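Local coordinates for protein enoyl-CoA hydratase/isomerase (Mycobacterium abscessus, PDB 3QXZ) that probably acts on enoyl-CoA thioesters as a hydratase or isomerase of the crotonase family, at residues L9-L20 with A42-R53; I200-S208 with G256-Q264. All blocks are in the same frame, centred on the assembly; numbering follows the deposited sequence.

Contact 1 comes first along the chain and contact 2 later. Their centres lie about 17 Å apart. Contact 1 belongs to the N-terminal part of the crotonase fold, where helix 33-48 packs on the six-stranded sheet. Contact 2 belongs to the helical C-terminal part, where the last residues of the chain run back over the junction of helices 186-203 and 206-222. The two meet at Arg53. Arg53 NH2 probably donates to Val204 O, at 2.9 Å, which would link the end of contact 1 to the helix junction in contact 2. One 1,2-ethanediol, probably from the crystallisation liquor, also lies between Arg53 NE and Pro206 O. The Arg53 loop, which leads into strand 54-59, thus meets the helix junction.

Contact 1 (L9-L20 with A42-R53); sequences LHEEIRDGVAVL and AYQRLDDDPAVR. With K (potassium ion), chain D; EDO (1,2-ethanediol), chain I; EDO (1,2-ethanediol), chain H.
Leu46 and Leu20 meet tip to tip, with Leu46 CD1 4.0 Å from Leu20 CD1. The same Leu46 CD1 touches Ala18 CB. The other branch, Leu46 CD2, lies 3.7 Å from Ile13 CD1, and the two side chains slide past each other in opposite directions. Val52 extends this apolar layer: CG1 packs on Ala18 CB and CG2 on Ile13 CG2. Ala42 CB touches both Leu9 CD2 and Leu20 CD2. Arg45 grips Glu11 end-on in a two-bond salt bridge. Arg45 NH2 reaches Glu11 OE1 at 2.6 Å and Arg45 NH1 reaches Glu11 OE2 at 2.8 Å, each on the syn lone pair. Carboxylate and guanidinium are nearly coplanar, 23° apart, and the paired bonds fix the rotation of both groups. Glu11 gets there on an extended chain, with CG anti to the backbone N (chi1 -179°). Arg45 bends at chi3 (45°) to turn its end toward it.

At the other end, Arg53 N donates to Gly16 O at 2.7 Å. Gly16 CA also makes a CA-H...O contact of 3.3 Å with Ala51 O. Gly16 lies in the type I' turn that joins the two strands of the hairpin. Behind Val52, the turn after the helix wraps a potassium ion. The carbonyl oxygens of Leu46, Asp47, Asp49 and Val52 bind it, with a water and Thr99 OG1. This loop contains an Asx turn, in which Asp49 OD1 accepts from Ala51 N at 3.0 Å, the donor lying above the carboxylate plane.

The contact joins strand 17-23 and helix 33-48 of a beta-alpha-beta unit completed by strand 54-59, and edge strand 8-14 extends it. Strand 17-20 and helix 42-48 run antiparallel, their axes 10.6 Å apart. Leu46 also touches Ile55 of strand 54-59, while Val17 and Val19 pack against helix 186-203.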
loop_
_atom_site.group_PDB
_atom_site.type_symbol
_atom_site.label_atom_id
_atom_site.label_comp_id
_atom_site.label_asym_id
_atom_site.label_seq_id
_atom_site.Cartn_x
_atom_site.Cartn_y
_atom_site.Cartn_z
ATOM N N LEU A 9 -6.074 -1.777 -32.715
ATOM C CA LEU A 9 -5.825 -2.841 -31.751
ATOM C C LEU A 9 -5.565 -4.136 -32.502
ATOM O O LEU A 9 -6.439 -4.619 -33.241
ATOM C CB LEU A 9 -7.025 -3.011 -30.818
ATOM C CG LEU A 9 -6.878 -3.985 -29.653
ATOM C CD1 LEU A 9 -5.794 -3.509 -28.695
ATOM C CD2 LEU A 9 -8.196 -4.137 -28.937
ATOM N N HIS A 10 -4.369 -4.692 -32.328
ATOM C CA HIS A 10 -4.032 -5.983 -32.930
ATOM C C HIS A 10 -4.149 -7.085 -31.883
ATOM O O HIS A 10 -3.963 -6.844 -30.686
ATOM C CB HIS A 10 -2.629 -5.955 -33.542
ATOM C CG HIS A 10 -2.486 -4.996 -34.690
ATOM N ND1 HIS A 10 -1.270 -4.728 -35.282
ATOM C CD2 HIS A 10 -3.400 -4.242 -35.350
ATOM C CE1 HIS A 10 -1.443 -3.860 -36.264
ATOM N NE2 HIS A 10 -2.724 -3.541 -36.323
ATOM N N GLU A 11 -4.463 -8.292 -32.332
ATOM C CA GLU A 11 -4.669 -9.434 -31.455
ATOM C C GLU A 11 -4.085 -10.707 -32.051
ATOM O O GLU A 11 -4.274 -11.000 -33.245
ATOM C CB GLU A 11 -6.161 -9.621 -31.170
ATOM C CG GLU A 11 -6.467 -10.792 -30.238
ATOM C CD GLU A 11 -7.944 -10.967 -30.016
ATOM O OE1 GLU A 11 -8.622 -9.977 -29.675
ATOM O OE2 GLU A 11 -8.436 -12.097 -30.207
ATOM N N GLU A 12 -3.369 -11.454 -31.223
ATOM C CA GLU A 12 -2.834 -12.764 -31.607
ATOM C C GLU A 12 -2.957 -13.702 -30.425
ATOM O O GLU A 12 -2.536 -13.345 -29.321
ATOM C CB GLU A 12 -1.365 -12.637 -32.017
ATOM C CG GLU A 12 -0.734 -13.928 -32.541
ATOM C CD GLU A 12 0.761 -13.771 -32.792
ATOM O OE1 GLU A 12 1.164 -12.749 -33.397
ATOM O OE2 GLU A 12 1.530 -14.663 -32.376
ATOM N N ILE A 13 -3.519 -14.889 -30.639
ATOM C CA ILE A 13 -3.664 -15.891 -29.591
ATOM C C ILE A 13 -2.857 -17.114 -29.972
ATOM O O ILE A 13 -3.044 -17.662 -31.069
ATOM C CB ILE A 13 -5.124 -16.313 -29.378
ATOM C CG1 ILE A 13 -6.028 -15.088 -29.201
ATOM C CG2 ILE A 13 -5.220 -17.312 -28.193
ATOM C CD1 ILE A 13 -7.514 -15.421 -29.143
ATOM N N ARG A 14 -1.964 -17.537 -29.088
ATOM C CA ARG A 14 -1.160 -18.733 -29.317
ATOM C C ARG A 14 -0.841 -19.422 -28.001
ATOM O O ARG A 14 -0.402 -18.781 -27.040
ATOM C CB ARG A 14 0.127 -18.384 -30.078
ATOM N N ASP A 15 -1.087 -20.731 -27.961
ATOM C CA ASP A 15 -0.745 -21.581 -26.817
ATOM C C ASP A 15 -1.247 -21.007 -25.488
ATOM O O ASP A 15 -0.523 -20.962 -24.508
ATOM C CB ASP A 15 0.770 -21.846 -26.762
ATOM C CG ASP A 15 1.296 -22.507 -28.030
ATOM O OD1 ASP A 15 0.537 -23.261 -28.673
ATOM O OD2 ASP A 15 2.467 -22.254 -28.387
ATOM N N GLY A 16 -2.498 -20.561 -25.489
ATOM C CA GLY A 16 -3.137 -20.096 -24.271
ATOM C C GLY A 16 -2.891 -18.646 -23.892
ATOM O O GLY A 16 -3.445 -18.197 -22.899
ATOM N N VAL A 17 -2.074 -17.926 -24.666
ATOM C CA VAL A 17 -1.736 -16.535 -24.359
ATOM C C VAL A 17 -2.220 -15.626 -25.485
ATOM O O VAL A 17 -1.886 -15.835 -26.662
ATOM C CB VAL A 17 -0.218 -16.357 -24.078
ATOM C CG1 VAL A 17 0.135 -14.871 -23.848
ATOM C CG2 VAL A 17 0.222 -17.234 -22.895
ATOM N N ALA A 18 -3.034 -14.631 -25.124
ATOM C CA ALA A 18 -3.492 -13.618 -26.063
ATOM C C ALA A 18 -2.650 -12.364 -25.914
ATOM O O ALA A 18 -2.480 -11.861 -24.797
ATOM C CB ALA A 18 -4.977 -13.287 -25.842
ATOM N N VAL A 19 -2.117 -11.861 -27.018
ATOM C CA VAL A 19 -1.368 -10.613 -27.011
ATOM C C VAL A 19 -2.181 -9.560 -27.746
ATOM O O VAL A 19 -2.541 -9.737 -28.927
ATOM C CB VAL A 19 0.048 -10.762 -27.661
ATOM C CG1 VAL A 19 0.797 -9.435 -27.603
ATOM C CG2 VAL A 19 0.847 -11.846 -26.953
ATOM N N LEU A 20 -2.498 -8.476 -27.037
ATOM C CA LEU A 20 -3.121 -7.288 -27.592
ATOM C C LEU A 20 -2.079 -6.203 -27.767
ATOM O O LEU A 20 -1.358 -5.867 -26.805
ATOM C CB LEU A 20 -4.225 -6.788 -26.670
ATOM C CG LEU A 20 -5.434 -7.704 -26.494
ATOM C CD1 LEU A 20 -6.331 -7.150 -25.428
ATOM C CD2 LEU A 20 -6.208 -7.834 -27.824
ATOM N N ALA A 42 -12.426 -6.464 -26.540
ATOM C CA ALA A 42 -11.440 -7.548 -26.599
ATOM C C ALA A 42 -11.241 -8.175 -25.220
ATOM O O ALA A 42 -11.199 -9.396 -25.102
ATOM C CB ALA A 42 -10.107 -7.060 -27.153
ATOM N N TYR A 43 -11.124 -7.358 -24.176
ATOM C CA TYR A 43 -11.037 -7.894 -22.811
ATOM C C TYR A 43 -12.211 -8.834 -22.521
ATOM O O TYR A 43 -12.023 -9.920 -21.981
ATOM C CB TYR A 43 -11.020 -6.771 -21.779
ATOM C CG TYR A 43 -9.673 -6.152 -21.527
ATOM C CD1 TYR A 43 -8.490 -6.865 -21.726
ATOM C CD2 TYR A 43 -9.586 -4.851 -21.060
ATOM C CE1 TYR A 43 -7.249 -6.293 -21.447
ATOM C CE2 TYR A 43 -8.341 -4.260 -20.795
ATOM C CZ TYR A 43 -7.187 -4.993 -21.007
ATOM O OH TYR A 43 -5.952 -4.443 -20.722
ATOM N N GLN A 44 -13.429 -8.417 -22.860
ATOM C CA GLN A 44 -14.595 -9.234 -22.548
ATOM C C GLN A 44 -14.589 -10.564 -23.316
ATOM O O GLN A 44 -14.804 -11.639 -22.738
ATOM C CB GLN A 44 -15.900 -8.476 -22.812
ATOM C CG GLN A 44 -17.135 -9.280 -22.353
ATOM C CD GLN A 44 -17.132 -9.496 -20.849
ATOM O OE1 GLN A 44 -17.291 -8.547 -20.077
ATOM N NE2 GLN A 44 -16.940 -10.752 -20.421
ATOM N N ARG A 45 -14.310 -10.501 -24.614
ATOM C CA ARG A 45 -14.307 -11.702 -25.446
ATOM C C ARG A 45 -13.203 -12.661 -25.005
ATOM O O ARG A 45 -13.431 -13.869 -24.904
ATOM C CB ARG A 45 -14.151 -11.305 -26.921
ATOM C CG ARG A 45 -13.975 -12.487 -27.854
ATOM C CD ARG A 45 -13.969 -12.054 -29.320
ATOM N NE ARG A 45 -13.136 -10.875 -29.540
ATOM C CZ ARG A 45 -11.805 -10.880 -29.593
ATOM N NH1 ARG A 45 -11.123 -12.017 -29.441
ATOM N NH2 ARG A 45 -11.159 -9.735 -29.788
ATOM N N LEU A 46 -12.009 -12.126 -24.739
ATOM C CA LEU A 46 -10.879 -12.955 -24.355
ATOM C C LEU A 46 -11.103 -13.553 -22.972
ATOM O O LEU A 46 -10.715 -14.697 -22.718
ATOM C CB LEU A 46 -9.559 -12.163 -24.426
ATOM C CG LEU A 46 -9.146 -11.723 -25.837
ATOM C CD1 LEU A 46 -7.973 -10.766 -25.748
ATOM C CD2 LEU A 46 -8.815 -12.921 -26.716
ATOM N N ASP A 47 -11.735 -12.796 -22.078
ATOM C CA ASP A 47 -12.063 -13.336 -20.765
ATOM C C ASP A 47 -12.993 -14.541 -20.895
ATOM O O ASP A 47 -12.807 -15.557 -20.208
ATOM C CB ASP A 47 -12.678 -12.271 -19.847
ATOM C CG ASP A 47 -12.630 -12.660 -18.380
ATOM O OD1 ASP A 47 -11.669 -13.334 -17.961
ATOM O OD2 ASP A 47 -13.541 -12.263 -17.646
ATOM N N ASP A 48 -13.969 -14.434 -21.798
ATOM C CA ASP A 48 -14.954 -15.485 -22.004
ATOM C C ASP A 48 -14.404 -16.711 -22.728
ATOM O O ASP A 48 -14.981 -17.794 -22.607
ATOM C CB ASP A 48 -16.160 -14.924 -22.752
ATOM C CG ASP A 48 -16.949 -13.939 -21.920
ATOM O OD1 ASP A 48 -16.803 -13.955 -20.675
ATOM O OD2 ASP A 48 -17.720 -13.153 -22.509
ATOM N N ASP A 49 -13.304 -16.557 -23.463
ATOM C CA ASP A 49 -12.708 -17.642 -24.254
ATOM C C ASP A 49 -11.956 -18.593 -23.314
ATOM O O ASP A 49 -10.946 -18.195 -22.729
ATOM C CB ASP A 49 -11.746 -17.028 -25.275
ATOM C CG ASP A 49 -11.204 -18.039 -26.275
ATOM O OD1 ASP A 49 -11.250 -19.250 -25.994
ATOM O OD2 ASP A 49 -10.710 -17.576 -27.323
ATOM N N PRO A 50 -12.431 -19.850 -23.153
ATOM C CA PRO A 50 -11.796 -20.763 -22.199
ATOM C C PRO A 50 -10.359 -21.112 -22.579
ATOM O O PRO A 50 -9.572 -21.498 -21.709
ATOM C CB PRO A 50 -12.679 -22.022 -22.279
ATOM C CG PRO A 50 -13.284 -21.967 -23.617
ATOM C CD PRO A 50 -13.540 -20.504 -23.874
ATOM N N ALA A 51 -10.025 -20.950 -23.854
ATOM C CA ALA A 51 -8.695 -21.276 -24.360
ATOM C C ALA A 51 -7.657 -20.216 -23.993
ATOM O O ALA A 51 -6.460 -20.454 -24.118
ATOM C CB ALA A 51 -8.742 -21.464 -25.861
ATOM N N VAL A 52 -8.116 -19.041 -23.569
ATOM C CA VAL A 52 -7.206 -17.940 -23.232
ATOM C C VAL A 52 -6.948 -17.934 -21.722
ATOM O O VAL A 52 -7.855 -17.661 -20.913
ATOM C CB VAL A 52 -7.725 -16.578 -23.713
ATOM C CG1 VAL A 52 -6.807 -15.438 -23.218
ATOM C CG2 VAL A 52 -7.823 -16.527 -25.255
ATOM N N ARG A 53 -5.718 -18.262 -21.359
ATOM C CA ARG A 53 -5.285 -18.341 -19.962
ATOM C C ARG A 53 -4.756 -17.019 -19.412
ATOM O O ARG A 53 -4.891 -16.752 -18.203
ATOM C CB ARG A 53 -4.216 -19.428 -19.790
ATOM C CG ARG A 53 -4.720 -20.879 -20.037
ATOM C CD ARG A 53 -5.818 -21.337 -19.064
ATOM N NE ARG A 53 -5.487 -20.871 -17.729
ATOM C CZ ARG A 53 -4.552 -21.378 -16.941
ATOM N NH1 ARG A 53 -3.904 -22.517 -17.232
ATOM N NH2 ARG A 53 -4.297 -20.752 -15.801
HETATM K K K D . -10.284 -16.619 -20.666
HETATM C C1 EDO I . -16.002 -8.789 -16.785
HETATM O O1 EDO I . -17.270 -8.369 -17.305
HETATM C C2 EDO I . -16.023 -10.288 -16.515
HETATM O O2 EDO I . -15.856 -11.006 -17.747
HETATM C C1 EDO H . -8.953 -17.856 -16.048
HETATM O O1 EDO H . -7.874 -17.988 -15.122
HETATM C C2 EDO H . -8.350 -18.037 -17.431
HETATM O O2 EDO H . -7.955 -19.414 -17.646
HETATM O O HOH W 1 -11.319 -18.545 -19.041
#

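Contact 2 (I200-S208 with G256-Q264); sequences IATNVAPES and GRPPRWAGQ. With EDO (1,2-ethanediol), chain H.
Trp261 lays one face of its indole over Ala205. Ala205 CB stands 3.7 Å from the centroid of the six-membered ring of Trp261, 8° off its normal, a CH-pi contact. This is the C-terminal tail of the crotonase fold, running back across the junction between helices 186-203 and 206-222. Ala205 is the N-cap residue of the second helix. The opposite face of the indole carries Pro259 CB of its own segment, offset toward the rim, so the ring is sandwiched between the tail and the helix junction. Trp261 CG is anti to its own carbonyl carbon (chi1 -54°), which brings the ring across Ala205.

The indole also meets the end of helix 186-203. Asn203 O lies at its edge, near the ring plane, 3.5 Å from Trp261 CZ2. Trp261 NE1 makes a weak hydrogen bond to Thr202 O, 3.1 Å long and bent to 133°. Thr202 O also accepts from a water that donates to Pro259 O as well. That water ties the helix end to the tail beside the indole. Pro259 CG packs on the same carbonyl oxygen.

Further along, Pro206 CD touches Trp261 CB at 3.5 Å, while its CG lies against Gly263 CA. Gly263 N is hydrogen-bonded to Asp245 OD2 at the start of helix 245-255. Beyond it, the aliphatic part of Glu207 crosses that of Gln264 at about a right angle. The second subunit, another copy of this protein, adds its Arg137 against both Trp261 and Asn203. Glu207 OE2 forms a salt bridge with Arg239. Its other oxygen, OE1, accepts from two waters: one takes a hydrogen bond from Gln264 N at 2.9 Å, and the other donates to Gln264 O at 3.0 Å.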
loop_
_atom_site.group_PDB
_atom_site.type_symbol
_atom_site.label_atom_id
_atom_site.label_comp_id
_atom_site.label_asym_id
_atom_site.label_seq_id
_atom_site.Cartn_x
_atom_site.Cartn_y
_atom_site.Cartn_z
ATOM N N ILE A 200 2.177 -19.141 -16.418
ATOM C CA ILE A 200 0.831 -19.226 -15.866
ATOM C C ILE A 200 -0.014 -20.219 -16.677
ATOM O O ILE A 200 -0.683 -21.097 -16.108
ATOM C CB ILE A 200 0.122 -17.829 -15.825
ATOM C CG1 ILE A 200 0.817 -16.912 -14.823
ATOM C CG2 ILE A 200 -1.344 -17.963 -15.437
ATOM C CD1 ILE A 200 0.474 -15.439 -15.000
ATOM N N ALA A 201 0.046 -20.102 -18.005
ATOM C CA ALA A 201 -0.802 -20.939 -18.860
ATOM C C ALA A 201 -0.481 -22.415 -18.688
ATOM O O ALA A 201 -1.383 -23.255 -18.721
ATOM C CB ALA A 201 -0.653 -20.553 -20.303
ATOM N N THR A 202 0.794 -22.718 -18.472
ATOM C CA THR A 202 1.236 -24.107 -18.317
ATOM C C THR A 202 1.064 -24.602 -16.884
ATOM O O THR A 202 0.509 -25.682 -16.657
ATOM C CB THR A 202 2.698 -24.226 -18.739
ATOM O OG1 THR A 202 2.798 -23.792 -20.102
ATOM C CG2 THR A 202 3.183 -25.683 -18.625
ATOM N N ASN A 203 1.514 -23.815 -15.906
ATOM C CA ASN A 203 1.729 -24.328 -14.557
ATOM C C ASN A 203 0.778 -23.859 -13.484
ATOM O O ASN A 203 0.876 -24.330 -12.346
ATOM C CB ASN A 203 3.164 -24.050 -14.123
ATOM C CG ASN A 203 4.154 -24.789 -14.983
ATOM O OD1 ASN A 203 4.050 -26.004 -15.150
ATOM N ND2 ASN A 203 5.078 -24.065 -15.566
ATOM N N VAL A 204 -0.155 -22.975 -13.841
ATOM C CA VAL A 204 -1.141 -22.474 -12.871
ATOM C C VAL A 204 -2.523 -22.972 -13.288
ATOM O O VAL A 204 -2.912 -22.853 -14.453
ATOM C CB VAL A 204 -1.103 -20.932 -12.804
ATOM C CG1 VAL A 204 -2.282 -20.375 -11.976
ATOM C CG2 VAL A 204 0.256 -20.456 -12.254
ATOM N N ALA A 205 -3.265 -23.558 -12.354
ATOM C CA ALA A 205 -4.575 -24.133 -12.703
ATOM C C ALA A 205 -5.546 -23.024 -13.136
ATOM O O ALA A 205 -5.546 -21.939 -12.541
ATOM C CB ALA A 205 -5.154 -24.919 -11.535
ATOM N N PRO A 206 -6.382 -23.272 -14.160
ATOM C CA PRO A 206 -7.268 -22.195 -14.665
ATOM C C PRO A 206 -8.226 -21.648 -13.615
ATOM O O PRO A 206 -8.344 -20.422 -13.460
ATOM C CB PRO A 206 -8.037 -22.853 -15.828
ATOM C CG PRO A 206 -7.616 -24.287 -15.859
ATOM C CD PRO A 206 -6.435 -24.499 -14.984
ATOM N N GLU A 207 -8.898 -22.524 -12.871
ATOM C CA GLU A 207 -9.853 -22.051 -11.874
ATOM C C GLU A 207 -9.132 -21.419 -10.680
ATOM O O GLU A 207 -9.648 -20.485 -10.053
ATOM C CB GLU A 207 -10.821 -23.169 -11.445
ATOM C CG GLU A 207 -12.057 -22.659 -10.709
ATOM C CD GLU A 207 -13.017 -21.821 -11.548
ATOM O OE1 GLU A 207 -12.881 -21.733 -12.794
ATOM O OE2 GLU A 207 -13.932 -21.249 -10.937
ATOM N N SER A 208 -7.955 -21.935 -10.328
ATOM C CA SER A 208 -7.143 -21.325 -9.267
ATOM C C SER A 208 -6.828 -19.856 -9.603
ATOM O O SER A 208 -7.007 -18.959 -8.757
ATOM C CB SER A 208 -5.834 -22.104 -9.114
ATOM O OG SER A 208 -6.077 -23.400 -8.593
ATOM N N GLY A 256 6.919 -35.653 -11.744
ATOM C CA GLY A 256 7.874 -34.884 -12.548
ATOM C C GLY A 256 7.423 -34.598 -13.977
ATOM O O GLY A 256 8.231 -34.667 -14.924
ATOM N N ARG A 257 6.144 -34.265 -14.147
ATOM C CA ARG A 257 5.555 -34.055 -15.478
ATOM C C ARG A 257 4.692 -32.788 -15.464
ATOM O O ARG A 257 4.273 -32.344 -14.388
ATOM C CB ARG A 257 4.719 -35.275 -15.881
ATOM C CG ARG A 257 3.499 -35.515 -14.992
ATOM C CD ARG A 257 2.717 -36.778 -15.343
ATOM N NE ARG A 257 1.709 -37.036 -14.315
ATOM C CZ ARG A 257 0.533 -36.414 -14.252
ATOM N NH1 ARG A 257 0.204 -35.516 -15.161
ATOM N NH2 ARG A 257 -0.311 -36.687 -13.269
ATOM N N PRO A 258 4.416 -32.192 -16.645
ATOM C CA PRO A 258 3.528 -31.020 -16.661
ATOM C C PRO A 258 2.118 -31.391 -16.217
ATOM O O PRO A 258 1.639 -32.481 -16.524
ATOM C CB PRO A 258 3.522 -30.591 -18.137
ATOM C CG PRO A 258 4.798 -31.166 -18.706
ATOM C CD PRO A 258 4.917 -32.499 -18.007
ATOM N N PRO A 259 1.441 -30.484 -15.489
ATOM C CA PRO A 259 0.074 -30.789 -15.091
ATOM C C PRO A 259 -0.879 -30.774 -16.294
ATOM O O PRO A 259 -0.672 -30.002 -17.230
ATOM C CB PRO A 259 -0.254 -29.669 -14.092
ATOM C CG PRO A 259 0.636 -28.523 -14.482
ATOM C CD PRO A 259 1.909 -29.175 -14.986
ATOM N N ARG A 260 -1.880 -31.649 -16.260
ATOM C CA ARG A 260 -2.906 -31.723 -17.297
ATOM C C ARG A 260 -4.178 -31.128 -16.733
ATOM O O ARG A 260 -5.038 -31.839 -16.233
ATOM C CB ARG A 260 -3.119 -33.188 -17.728
ATOM C CG ARG A 260 -1.863 -33.846 -18.221
ATOM C CD ARG A 260 -2.126 -35.270 -18.682
ATOM N NE ARG A 260 -0.902 -35.869 -19.195
ATOM C CZ ARG A 260 -0.866 -36.858 -20.092
ATOM N NH1 ARG A 260 -1.990 -37.373 -20.590
ATOM N NH2 ARG A 260 0.306 -37.326 -20.498
ATOM N N TRP A 261 -4.283 -29.804 -16.786
ATOM C CA TRP A 261 -5.430 -29.147 -16.171
ATOM C C TRP A 261 -6.725 -29.383 -16.949
ATOM O O TRP A 261 -6.729 -29.325 -18.191
ATOM C CB TRP A 261 -5.188 -27.643 -16.050
ATOM C CG TRP A 261 -3.951 -27.197 -15.353
ATOM C CD1 TRP A 261 -2.992 -26.393 -15.887
ATOM C CD2 TRP A 261 -3.553 -27.459 -13.995
ATOM N NE1 TRP A 261 -2.012 -26.133 -14.955
ATOM C CE2 TRP A 261 -2.331 -26.764 -13.779
ATOM C CE3 TRP A 261 -4.097 -28.219 -12.944
ATOM C CZ2 TRP A 261 -1.658 -26.798 -12.552
ATOM C CZ3 TRP A 261 -3.418 -28.268 -11.721
ATOM C CH2 TRP A 261 -2.212 -27.558 -11.541
ATOM N N ALA A 262 -7.806 -29.618 -16.213
ATOM C CA ALA A 262 -9.134 -29.782 -16.826
ATOM C C ALA A 262 -9.993 -28.534 -16.688
ATOM O O ALA A 262 -10.914 -28.326 -17.485
ATOM C CB ALA A 262 -9.856 -30.962 -16.209
ATOM N N GLY A 263 -9.716 -27.709 -15.673
ATOM C CA GLY A 263 -10.598 -26.587 -15.327
ATOM C C GLY A 263 -11.939 -27.094 -14.830
ATOM O O GLY A 263 -12.116 -28.303 -14.611
ATOM N N GLN A 264 -12.897 -26.185 -14.661
ATOM C CA GLN A 264 -14.261 -26.598 -14.319
ATOM C C GLN A 264 -15.332 -25.678 -14.895
ATOM O O GLN A 264 -15.039 -24.545 -15.263
ATOM C CB GLN A 264 -14.437 -26.765 -12.806
ATOM C CG GLN A 264 -14.005 -25.581 -11.949
ATOM C CD GLN A 264 -14.231 -25.854 -10.477
ATOM O OE1 GLN A 264 -13.274 -25.961 -9.685
ATOM N NE2 GLN A 264 -15.499 -26.005 -10.099
HETATM C C1 EDO H . -8.953 -17.856 -16.048
HETATM O O1 EDO H . -7.874 -17.988 -15.122
HETATM C C2 EDO H . -8.350 -18.037 -17.431
HETATM O O2 EDO H . -7.955 -19.414 -17.646
HETATM O O HOH W 2 0.652 -27.926 -18.212
HETATM O O HOH W 3 -11.822 -23.498 -14.818
HETATM O O HOH W 4 -15.290 -21.944 -13.857
#